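Local coordinates for iron binding protein FbpA (Mannheimia haemolytica, PDB 1Q35) that binds ferric iron, probably in the periplasm as the solute-binding component of a bacterial iron-uptake system, at residues Val135-Asn140 and Lys312-Ser317. Numbering follows the deposited sequence. Where two conformers were deposited one is given.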
loop_
_atom_site.group_PDB
_atom_site.type_symbol
_atom_site.label_atom_id
_atom_site.label_comp_id
_atom_site.label_asym_id
_atom_site.label_seq_id
_atom_site.Cartn_x
_atom_site.Cartn_y
_atom_site.Cartn_z
ATOM N N VAL A 135 -8.459 6.412 12.304
ATOM C CA VAL A 135 -7.317 5.853 11.595
ATOM C C VAL A 135 -6.878 4.582 12.313
ATOM O O VAL A 135 -6.941 4.494 13.546
ATOM C CB VAL A 135 -6.172 6.860 11.431
ATOM C CG1 VAL A 135 -5.522 7.150 12.744
ATOM C CG2 VAL A 135 -5.152 6.359 10.406
ATOM N N ARG A 136 -6.449 3.589 11.543
ATOM C CA ARG A 136 -5.845 2.395 12.124
ATOM C C ARG A 136 -4.534 2.758 12.823
ATOM O O ARG A 136 -4.074 3.895 12.750
ATOM C CB ARG A 136 -5.596 1.338 11.052
ATOM C CG ARG A 136 -4.402 1.641 10.162
ATOM C CD ARG A 136 -4.310 0.771 8.950
ATOM N NE ARG A 136 -4.103 -0.634 9.288
ATOM C CZ ARG A 136 -4.150 -1.612 8.406
ATOM N NH1 ARG A 136 -4.428 -1.346 7.135
ATOM N NH2 ARG A 136 -3.935 -2.859 8.799
ATOM N N SER A 137 -3.948 1.788 13.510
ATOM C CA SER A 137 -2.693 1.999 14.225
ATOM C C SER A 137 -1.735 2.922 13.476
ATOM O O SER A 137 -1.451 2.717 12.298
ATOM C CB SER A 137 -1.993 0.668 14.471
ATOM O OG SER A 137 -0.724 0.878 15.072
ATOM N N GLY A 138 -1.214 3.912 14.186
ATOM C CA GLY A 138 -0.226 4.814 13.626
ATOM C C GLY A 138 1.065 4.124 13.232
ATOM O O GLY A 138 1.825 4.652 12.425
ATOM N N LYS A 139 1.317 2.947 13.804
ATOM C CA LYS A 139 2.493 2.145 13.478
ATOM C C LYS A 139 2.300 1.228 12.280
ATOM O O LYS A 139 3.247 0.580 11.835
ATOM C CB LYS A 139 2.907 1.307 14.691
ATOM C CG LYS A 139 3.296 2.136 15.892
ATOM C CD LYS A 139 3.686 1.282 17.087
ATOM C CE LYS A 139 3.579 2.072 18.388
ATOM N NZ LYS A 139 4.120 3.463 18.276
ATOM N N ASN A 140 1.082 1.151 11.750
ATOM C CA ASN A 140 0.874 0.404 10.526
ATOM C C ASN A 140 1.665 1.045 9.393
ATOM O O ASN A 140 1.668 2.263 9.252
ATOM C CB ASN A 140 -0.598 0.344 10.157
ATOM C CG ASN A 140 -0.817 -0.399 8.885
ATOM O OD1 ASN A 140 -0.851 -1.633 8.868
ATOM N ND2 ASN A 140 -0.894 0.332 7.798
ATOM N N LYS A 312 2.957 8.742 21.055
ATOM C CA LYS A 312 2.169 7.628 21.587
ATOM C C LYS A 312 0.808 7.617 20.896
ATOM O O LYS A 312 -0.252 7.675 21.530
ATOM C CB LYS A 312 2.054 7.701 23.118
ATOM C CG LYS A 312 3.394 7.543 23.841
ATOM C CD LYS A 312 3.969 6.137 23.687
ATOM C CE LYS A 312 5.238 5.935 24.507
ATOM N NZ LYS A 312 6.464 6.360 23.773
ATOM N N PHE A 313 0.870 7.536 19.569
ATOM C CA PHE A 313 -0.287 7.745 18.710
ATOM C C PHE A 313 -1.467 6.841 19.045
ATOM O O PHE A 313 -2.619 7.268 18.950
ATOM C CB PHE A 313 0.102 7.552 17.236
ATOM C CG PHE A 313 -0.963 7.991 16.277
ATOM C CD1 PHE A 313 -1.032 9.308 15.852
ATOM C CD2 PHE A 313 -1.913 7.097 15.827
ATOM C CE1 PHE A 313 -2.017 9.711 14.988
ATOM C CE2 PHE A 313 -2.902 7.499 14.965
ATOM C CZ PHE A 313 -2.948 8.806 14.537
ATOM N N ASP A 314 -1.178 5.596 19.394
ATOM C CA ASP A 314 -2.225 4.600 19.613
ATOM C C ASP A 314 -2.810 4.596 21.024
ATOM O O ASP A 314 -3.783 3.889 21.284
ATOM C CB ASP A 314 -1.694 3.206 19.298
ATOM C CG ASP A 314 -1.408 2.995 17.823
ATOM O OD1 ASP A 314 -1.785 3.843 16.974
ATOM O OD2 ASP A 314 -0.815 1.976 17.424
ATOM N N ASP A 315 -2.225 5.365 21.932
ATOM C CA ASP A 315 -2.719 5.436 23.304
ATOM C C ASP A 315 -3.930 6.370 23.382
ATOM O O ASP A 315 -3.844 7.543 23.018
ATOM C CB ASP A 315 -1.611 5.923 24.231
ATOM C CG ASP A 315 -2.024 5.914 25.683
ATOM O OD1 ASP A 315 -1.726 4.923 26.383
ATOM O OD2 ASP A 315 -2.646 6.856 26.202
ATOM N N PHE A 316 -5.050 5.847 23.881
ATOM C CA PHE A 316 -6.315 6.579 23.933
ATOM C C PHE A 316 -6.743 6.847 25.385
ATOM O O PHE A 316 -7.914 7.117 25.656
ATOM C CB PHE A 316 -7.390 5.770 23.194
ATOM C CG PHE A 316 -8.552 6.591 22.698
ATOM C CD1 PHE A 316 -8.402 7.458 21.624
ATOM C CD2 PHE A 316 -9.804 6.480 23.296
ATOM C CE1 PHE A 316 -9.472 8.209 21.164
ATOM C CE2 PHE A 316 -10.879 7.233 22.840
ATOM C CZ PHE A 316 -10.715 8.096 21.771
ATOM N N SER A 317 -5.782 6.803 26.304
ATOM C CA SER A 317 -6.060 6.902 27.740
ATOM C C SER A 317 -6.350 8.326 28.228
ATOM O O SER A 317 -6.895 8.507 29.321
ATOM C CB SER A 317 -4.894 6.315 28.541
ATOM O OG SER A 317 -3.790 7.202 28.568
#
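Asp314 grips the Ser137-Asn140 turn with both carboxylate oxygens. Asp314 OD2 accepts a hydrogen bond from the hydroxyl of Ser137 (OG to OD2 2.6 Å), and OD1 accepts one from the N-H of Gly138 (N to OD1 2.8 Å, 164° at the hydrogen). Both bonds use syn lone pairs, so the two donors together fix the rotation of the carboxylate. Serine suits its place because Ser137 OG, turned anti to the backbone N (chi1 175°), gives its proton to Asp314 and also accepts from Lys139 N at 3.2 Å, closing an ST turn inside the type I turn.

Next to this polar clasp, buried Phe313 meets Val135 with its ring edge: in the conformer given, Val135 CG1 lies 3.5 Å from Phe313 CE2, near the ring plane. Glycine, lacking a side chain, lets Gly138 CA lie 3.6 Å from Phe313 CD2. Leu166 and Leu170 extend this apolar patch.

Two type I turns are thus joined, one leading into helix 141-168, which carries Tyr142, an Fe(3+) ligand when iron is bound, the other starting at Lys312, the Schellman residue ending helix 301-311. Across the contact two neutral donors meet the carboxylate's negative charge; Lys139 NZ, 5.2 Å from Asp314 OD2 and forming no salt bridge, may modestly stabilise it.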